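Local atomic coordinates of sister chromatid cohesion protein (Chaetomium thermophilum, PDB entry 5T8V), a protein that probably loads cohesin onto chromatin, as expected of the SCC2/Nipped-B family, and is represented here by its C-terminal fragment, rich in helical HEAT repeats. Residues R161-D164 with G165-P169; L878-S881 with R882-V886; A915-R919 with A920-D924. One frame throughout, in Å; residues are numbered along the deposited sequence.

Contact 1: residues R161-D164 with G165-P169; sequences RLID and GIIMP
L162 and I163 meet I166, I167 and M168 in a local contact within helix 149-172, where a wider pi-type turn at 165-167 interrupts the regular winding. The irregularity is clearest at L162 O, which is gripped by two successive amides. I167 N reaches it at 3.0 Å in an almost straight bond (N-H...O 174°), while I166 N approaches from above the carbonyl plane at 3.1 Å. M168 N then bonds I163 O, so the five-residue spacing persists for one more step. P169 has no amide hydrogen to continue the series, and the helix kinks here, with P169 CD 3.4 Å from D164 O. The side chains follow the altered winding. L162 and I166 run side by side, CD2 to CD1 4.1 Å apart. I163 divides its branches: CG1, beside its own backbone N (chi1 -65°), meets I167 CD1 at 4.1 Å, and CG2 lies 3.7 Å from M168 CG. These apolar groups are covered by neighbouring helices: in helix 190-213, A200 touches L162 and I167 while L196 touches I166; L231 of helix 218-232 touches I163 and I167; and helix 120-136 sets I127 on L162 and L123 on I166.

Contact 2: residues L878-S881 with R882-V886; sequences LTVS and RAVVV
V884 packs one turn above V880 and S881 at the start of helix 878-891, and its short side chain illustrates how a beta-branched residue sits against the preceding turn. CB stands 3.7 Å from V880 O, the same carbonyl that accepts the V884 amide. From there the two methyls part, though both lean back toward the turn below. CG1 is turned beside the residue's own backbone N (chi1 -60°) and has two neighbours there: V880 O, and V880 CG2 at 4.3 Å, a loose apolar contact between methyls. CG2 falls between the backbone N and the carbonyl carbon, near both S881 O and V880 O. Beyond the segment, Y868 of helix 866-870 touches V880 and V884 alike.

Beneath the side chains the backbone is regular. R882 N bonds L878 O at 2.9 Å and nearly straight (173°), A883 N bonds T879 O, V884 N bonds V880 O, V885 N bonds S881 O, and the series runs on with V886 N to R882 O. The hydroxyls are also occupied: T879 OG1 is hydrogen-bonded to R840, and S881 OG makes a weak bond to D877 O. R882 sends NH2 to a salt bridge with D924. Chemically, then, the polar groups named here are met by backbone bonds, hydroxyl partners and that charge pair, while the valines present hydrocarbon to the adjoining helices.

Contact 3: residues A915-R919 with A920-D924; sequences AKVPR and ALLDD
V917 folds back over L921 and L922 at the point where the loop after helix 900-910 enters helix 919-935, and here the contact is buried and many atoms meet. Its side chain crosses that of L921 at about a right angle, with CG2 against CB, CG and CD2 of the leucine. The torsion explains the division of labour: a chi1 of 68° sets CG1 between the backbone N and the carbonyl carbon and leaves CG2 anti to the N, so that CG2 serves L921 whereas CG1 reaches L922 CB at 4.1 Å. Both leucines are buried, and L978 and M982 of helix 969-986 pack on L922.

The opposite character appears at P918 and A920, which are exposed. Between them, the extended chain of R919 (chi1 173°) reaches away from the first turn to form a salt bridge with D1034. D923 carries the opposite charge, yet R919 NH2 and D923 OD2 stay 5.5 Å apart, too far for direct contact; D923 OD1 instead makes a weak hydrogen bond to H986. Two backbone bonds join the halves, L922 N to P918 O at 2.9 Å and D923 N to R919 O at the same distance. With P918 at the N-cap, V917 just before it and L922 four residues into the helix, the arrangement is that of a hydrophobic staple at a helix N-terminus.

Overall arrangement
Contacts 2 and 3 are neighbours, their centres about 11 Å apart, and where they touch, helix 878-891 meets helix 919-935. Two kinds of interaction connect them: a salt bridge from R882 NH2 to D924 OD2 at 3.0 Å, and apolar packing in which S881 CB approaches L921 CD2 at 3.4 Å. L921 touches V917 on one hand and S881 and V885 of helix 878-891 on the other. Contact 1 lies on the opposite side of the chain's centre, about 101 Å from contact 2 and 108 Å from contact 3, centre to centre. The three sample, in turn, a kinked helix with a pi-type turn, a regular helix and a helix start within an elongated, predominantly helical molecule.

Contact 1: residues R161-D164 with G165-P169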
loop_
_atom_site.group_PDB
_atom_site.type_symbol
_atom_site.label_atom_id
_atom_site.label_comp_id
_atom_site.label_asym_id
_atom_site.label_seq_id
_atom_site.Cartn_x
_atom_site.Cartn_y
_atom_site.Cartn_z
ATOM N N ARG A 161 -5.650 -55.740 -13.774
ATOM C CA ARG A 161 -5.839 -56.503 -12.543
ATOM C C ARG A 161 -4.637 -56.377 -11.615
ATOM O O ARG A 161 -4.787 -56.485 -10.392
ATOM C CB ARG A 161 -6.114 -57.972 -12.870
ATOM C CG ARG A 161 -7.202 -58.170 -13.917
ATOM C CD ARG A 161 -7.969 -59.473 -13.731
ATOM N NE ARG A 161 -7.111 -60.657 -13.765
ATOM C CZ ARG A 161 -6.648 -61.226 -14.875
ATOM N NH1 ARG A 161 -6.939 -60.721 -16.068
ATOM N NH2 ARG A 161 -5.881 -62.303 -14.791
ATOM N N LEU A 162 -3.445 -56.150 -12.169
ATOM C CA LEU A 162 -2.268 -55.927 -11.336
ATOM C C LEU A 162 -2.359 -54.594 -10.609
ATOM O O LEU A 162 -2.027 -54.503 -9.421
ATOM C CB LEU A 162 -1.000 -55.978 -12.189
ATOM C CG LEU A 162 -0.471 -57.364 -12.565
ATOM C CD1 LEU A 162 0.622 -57.234 -13.612
ATOM C CD2 LEU A 162 0.048 -58.104 -11.339
ATOM N N ILE A 163 -2.805 -53.549 -11.305
ATOM C CA ILE A 163 -2.925 -52.237 -10.675
ATOM C C ILE A 163 -4.034 -52.250 -9.627
ATOM O O ILE A 163 -3.845 -51.786 -8.497
ATOM C CB ILE A 163 -3.162 -51.158 -11.745
ATOM C CG1 ILE A 163 -1.928 -51.045 -12.645
ATOM C CG2 ILE A 163 -3.473 -49.807 -11.101
ATOM C CD1 ILE A 163 -2.155 -50.259 -13.903
ATOM N N ASP A 164 -5.202 -52.790 -9.981
ATOM C CA ASP A 164 -6.330 -52.776 -9.053
ATOM C C ASP A 164 -6.100 -53.706 -7.868
ATOM O O ASP A 164 -6.479 -53.382 -6.736
ATOM C CB ASP A 164 -7.617 -53.169 -9.781
ATOM C CG ASP A 164 -8.149 -52.067 -10.674
ATOM O OD1 ASP A 164 -7.890 -50.879 -10.382
ATOM O OD2 ASP A 164 -8.835 -52.392 -11.665
ATOM N N GLY A 165 -5.478 -54.860 -8.101
ATOM C CA GLY A 165 -5.491 -55.931 -7.124
ATOM C C GLY A 165 -4.240 -56.109 -6.287
ATOM O O GLY A 165 -4.276 -56.826 -5.284
ATOM N N ILE A 166 -3.130 -55.478 -6.672
ATOM C CA ILE A 166 -1.867 -55.702 -5.972
ATOM C C ILE A 166 -1.134 -54.387 -5.732
ATOM O O ILE A 166 -0.872 -54.014 -4.584
ATOM C CB ILE A 166 -0.987 -56.695 -6.754
ATOM C CG1 ILE A 166 -1.706 -58.047 -6.855
ATOM C CG2 ILE A 166 0.372 -56.852 -6.075
ATOM C CD1 ILE A 166 -0.916 -59.155 -7.528
ATOM N N ILE A 167 -0.798 -53.679 -6.810
ATOM C CA ILE A 167 0.078 -52.512 -6.698
ATOM C C ILE A 167 -0.551 -51.460 -5.792
ATOM O O ILE A 167 0.044 -51.029 -4.795
ATOM C CB ILE A 167 0.390 -51.943 -8.093
ATOM C CG1 ILE A 167 1.046 -53.015 -8.970
ATOM C CG2 ILE A 167 1.310 -50.736 -7.986
ATOM C CD1 ILE A 167 1.071 -52.676 -10.444
ATOM N N MET A 168 -1.770 -51.034 -6.123
ATOM C CA MET A 168 -2.430 -49.996 -5.336
ATOM C C MET A 168 -2.708 -50.443 -3.907
ATOM O O MET A 168 -2.294 -49.736 -2.971
ATOM C CB MET A 168 -3.716 -49.559 -6.046
ATOM C CG MET A 168 -3.499 -49.020 -7.459
ATOM S SD MET A 168 -2.585 -47.464 -7.523
ATOM C CE MET A 168 -3.756 -46.338 -6.770
ATOM N N PRO A 169 -3.375 -51.573 -3.655
ATOM C CA PRO A 169 -3.623 -51.962 -2.256
ATOM C C PRO A 169 -2.353 -52.183 -1.454
ATOM O O PRO A 169 -2.357 -51.958 -0.237
ATOM C CB PRO A 169 -4.448 -53.251 -2.386
ATOM C CG PRO A 169 -4.206 -53.740 -3.774
ATOM C CD PRO A 169 -3.979 -52.523 -4.606
#

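Contact 2: residues L878-S881 with R882-V886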
loop_
_atom_site.group_PDB
_atom_site.type_symbol
_atom_site.label_atom_id
_atom_site.label_comp_id
_atom_site.label_asym_id
_atom_site.label_seq_id
_atom_site.Cartn_x
_atom_site.Cartn_y
_atom_site.Cartn_z
ATOM N N LEU A 878 17.455 42.543 19.635
ATOM C CA LEU A 878 16.404 42.580 20.646
ATOM C C LEU A 878 16.027 41.190 21.139
ATOM O O LEU A 878 15.573 41.046 22.279
ATOM C CB LEU A 878 15.166 43.279 20.087
ATOM C CG LEU A 878 15.381 44.709 19.585
ATOM C CD1 LEU A 878 14.108 45.244 18.947
ATOM C CD2 LEU A 878 15.846 45.622 20.717
ATOM N N THR A 879 16.196 40.166 20.303
ATOM C CA THR A 879 15.880 38.803 20.716
ATOM C C THR A 879 16.618 38.438 21.998
ATOM O O THR A 879 16.006 38.014 22.985
ATOM C CB THR A 879 16.240 37.830 19.593
ATOM O OG1 THR A 879 15.629 38.258 18.370
ATOM C CG2 THR A 879 15.773 36.420 19.923
ATOM N N VAL A 880 17.943 38.597 21.996
ATOM C CA VAL A 880 18.741 38.270 23.177
ATOM C C VAL A 880 18.273 39.078 24.381
ATOM O O VAL A 880 18.163 38.553 25.496
ATOM C CB VAL A 880 20.240 38.496 22.888
ATOM C CG1 VAL A 880 20.494 39.888 22.325
ATOM C CG2 VAL A 880 21.074 38.281 24.142
ATOM N N SER A 881 17.990 40.366 24.179
ATOM C CA SER A 881 17.587 41.222 25.291
ATOM C C SER A 881 16.292 40.724 25.924
ATOM O O SER A 881 16.226 40.482 27.136
ATOM C CB SER A 881 17.436 42.665 24.804
ATOM O OG SER A 881 18.661 43.162 24.293
ATOM N N ARG A 882 15.243 40.565 25.112
ATOM C CA ARG A 882 13.984 40.046 25.635
ATOM C C ARG A 882 14.196 38.698 26.311
ATOM O O ARG A 882 13.604 38.418 27.361
ATOM C CB ARG A 882 12.952 39.934 24.514
ATOM C CG ARG A 882 11.515 39.870 25.017
ATOM C CD ARG A 882 10.510 39.922 23.875
ATOM N NE ARG A 882 10.031 38.593 23.499
ATOM C CZ ARG A 882 8.949 38.003 24.005
ATOM N NH1 ARG A 882 8.603 36.790 23.592
ATOM N NH2 ARG A 882 8.209 38.617 24.922
ATOM N N ALA A 883 15.054 37.855 25.732
ATOM C CA ALA A 883 15.339 36.558 26.334
ATOM C C ALA A 883 15.871 36.718 27.752
ATOM O O ALA A 883 15.337 36.128 28.698
ATOM C CB ALA A 883 16.334 35.785 25.469
ATOM N N VAL A 884 16.921 37.526 27.927
ATOM C CA VAL A 884 17.551 37.620 29.242
ATOM C C VAL A 884 16.614 38.287 30.243
ATOM O O VAL A 884 16.518 37.856 31.398
ATOM C CB VAL A 884 18.906 38.349 29.153
ATOM C CG1 VAL A 884 19.847 37.601 28.217
ATOM C CG2 VAL A 884 18.737 39.791 28.704
ATOM N N VAL A 885 15.904 39.342 29.828
ATOM C CA VAL A 885 15.011 40.005 30.777
ATOM C C VAL A 885 13.873 39.077 31.178
ATOM O O VAL A 885 13.387 39.137 32.313
ATOM C CB VAL A 885 14.472 41.333 30.211
ATOM C CG1 VAL A 885 15.620 42.278 29.885
ATOM C CG2 VAL A 885 13.617 41.089 28.989
ATOM N N VAL A 886 13.427 38.207 30.269
ATOM C CA VAL A 886 12.389 37.245 30.626
ATOM C C VAL A 886 12.953 36.174 31.551
ATOM O O VAL A 886 12.265 35.700 32.465
ATOM C CB VAL A 886 11.769 36.634 29.356
ATOM C CG1 VAL A 886 10.927 35.405 29.694
ATOM C CG2 VAL A 886 10.911 37.673 28.651
#

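Contact 3: residues A915-R919 with A920-D924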
loop_
_atom_site.group_PDB
_atom_site.type_symbol
_atom_site.label_atom_id
_atom_site.label_comp_id
_atom_site.label_asym_id
_atom_site.label_seq_id
_atom_site.Cartn_x
_atom_site.Cartn_y
_atom_site.Cartn_z
ATOM N N ALA A 915 13.670 54.425 28.266
ATOM C CA ALA A 915 13.414 55.609 27.457
ATOM C C ALA A 915 13.747 55.423 25.982
ATOM O O ALA A 915 13.637 56.387 25.217
ATOM C CB ALA A 915 14.210 56.797 28.008
ATOM N N LYS A 916 14.140 54.221 25.557
ATOM C CA LYS A 916 14.556 54.011 24.174
ATOM C C LYS A 916 13.979 52.725 23.599
ATOM O O LYS A 916 13.402 52.724 22.506
ATOM C CB LYS A 916 16.084 53.968 24.079
ATOM C CG LYS A 916 16.787 55.176 24.673
ATOM C CD LYS A 916 18.290 55.104 24.452
ATOM C CE LYS A 916 18.995 56.324 25.025
ATOM N NZ LYS A 916 20.458 56.316 24.738
ATOM N N VAL A 917 14.148 51.628 24.329
ATOM C CA VAL A 917 13.834 50.282 23.854
ATOM C C VAL A 917 12.426 50.220 23.266
ATOM O O VAL A 917 11.524 50.914 23.754
ATOM C CB VAL A 917 13.994 49.267 24.997
ATOM C CG1 VAL A 917 12.930 49.487 26.072
ATOM C CG2 VAL A 917 13.933 47.870 24.474
ATOM N N PRO A 918 12.180 49.403 22.226
ATOM C CA PRO A 918 10.815 49.293 21.690
ATOM C C PRO A 918 9.798 48.790 22.704
ATOM O O PRO A 918 10.148 48.428 23.830
ATOM C CB PRO A 918 10.971 48.306 20.522
ATOM C CG PRO A 918 12.307 47.668 20.703
ATOM C CD PRO A 918 13.150 48.690 21.375
ATOM N N ARG A 919 8.528 48.760 22.293
ATOM C CA ARG A 919 7.443 48.411 23.206
ATOM C C ARG A 919 7.534 46.958 23.658
ATOM O O ARG A 919 7.529 46.671 24.861
ATOM C CB ARG A 919 6.101 48.677 22.522
ATOM C CG ARG A 919 4.873 48.192 23.291
ATOM C CD ARG A 919 3.648 48.142 22.390
ATOM N NE ARG A 919 2.638 47.217 22.909
ATOM C CZ ARG A 919 1.531 47.570 23.557
ATOM N NH1 ARG A 919 1.246 48.847 23.774
ATOM N NH2 ARG A 919 0.696 46.634 23.985
ATOM N N ALA A 920 7.604 46.026 22.703
ATOM C CA ALA A 920 7.545 44.606 23.040
ATOM C C ALA A 920 8.578 44.239 24.097
ATOM O O ALA A 920 8.310 43.413 24.978
ATOM C CB ALA A 920 7.743 43.763 21.781
ATOM N N LEU A 921 9.766 44.839 24.027
ATOM C CA LEU A 921 10.778 44.588 25.048
ATOM C C LEU A 921 10.522 45.429 26.292
ATOM O O LEU A 921 10.767 44.972 27.417
ATOM C CB LEU A 921 12.171 44.867 24.485
ATOM C CG LEU A 921 13.369 44.665 25.418
ATOM C CD1 LEU A 921 13.253 43.368 26.195
ATOM C CD2 LEU A 921 14.666 44.656 24.616
ATOM N N LEU A 922 10.019 46.655 26.113
ATOM C CA LEU A 922 9.654 47.472 27.263
ATOM C C LEU A 922 8.709 46.719 28.190
ATOM O O LEU A 922 8.711 46.948 29.407
ATOM C CB LEU A 922 9.007 48.784 26.821
ATOM C CG LEU A 922 8.557 49.675 27.987
ATOM C CD1 LEU A 922 9.685 49.944 28.979
ATOM C CD2 LEU A 922 8.005 50.980 27.461
ATOM N N ASP A 923 7.892 45.824 27.633
ATOM C CA ASP A 923 6.972 45.040 28.449
ATOM C C ASP A 923 7.731 44.138 29.417
ATOM O O ASP A 923 7.573 44.236 30.642
ATOM C CB ASP A 923 6.055 44.223 27.533
ATOM C CG ASP A 923 4.823 43.704 28.242
ATOM O OD1 ASP A 923 4.974 43.007 29.266
ATOM O OD2 ASP A 923 3.702 43.997 27.777
ATOM N N ASP A 924 8.578 43.259 28.882
ATOM C CA ASP A 924 9.289 42.312 29.733
ATOM C C ASP A 924 10.246 43.025 30.682
ATOM O O ASP A 924 10.424 42.595 31.828
ATOM C CB ASP A 924 10.039 41.299 28.871
ATOM C CG ASP A 924 9.109 40.479 27.995
ATOM O OD1 ASP A 924 8.466 39.548 28.522
ATOM O OD2 ASP A 924 9.024 40.764 26.783
#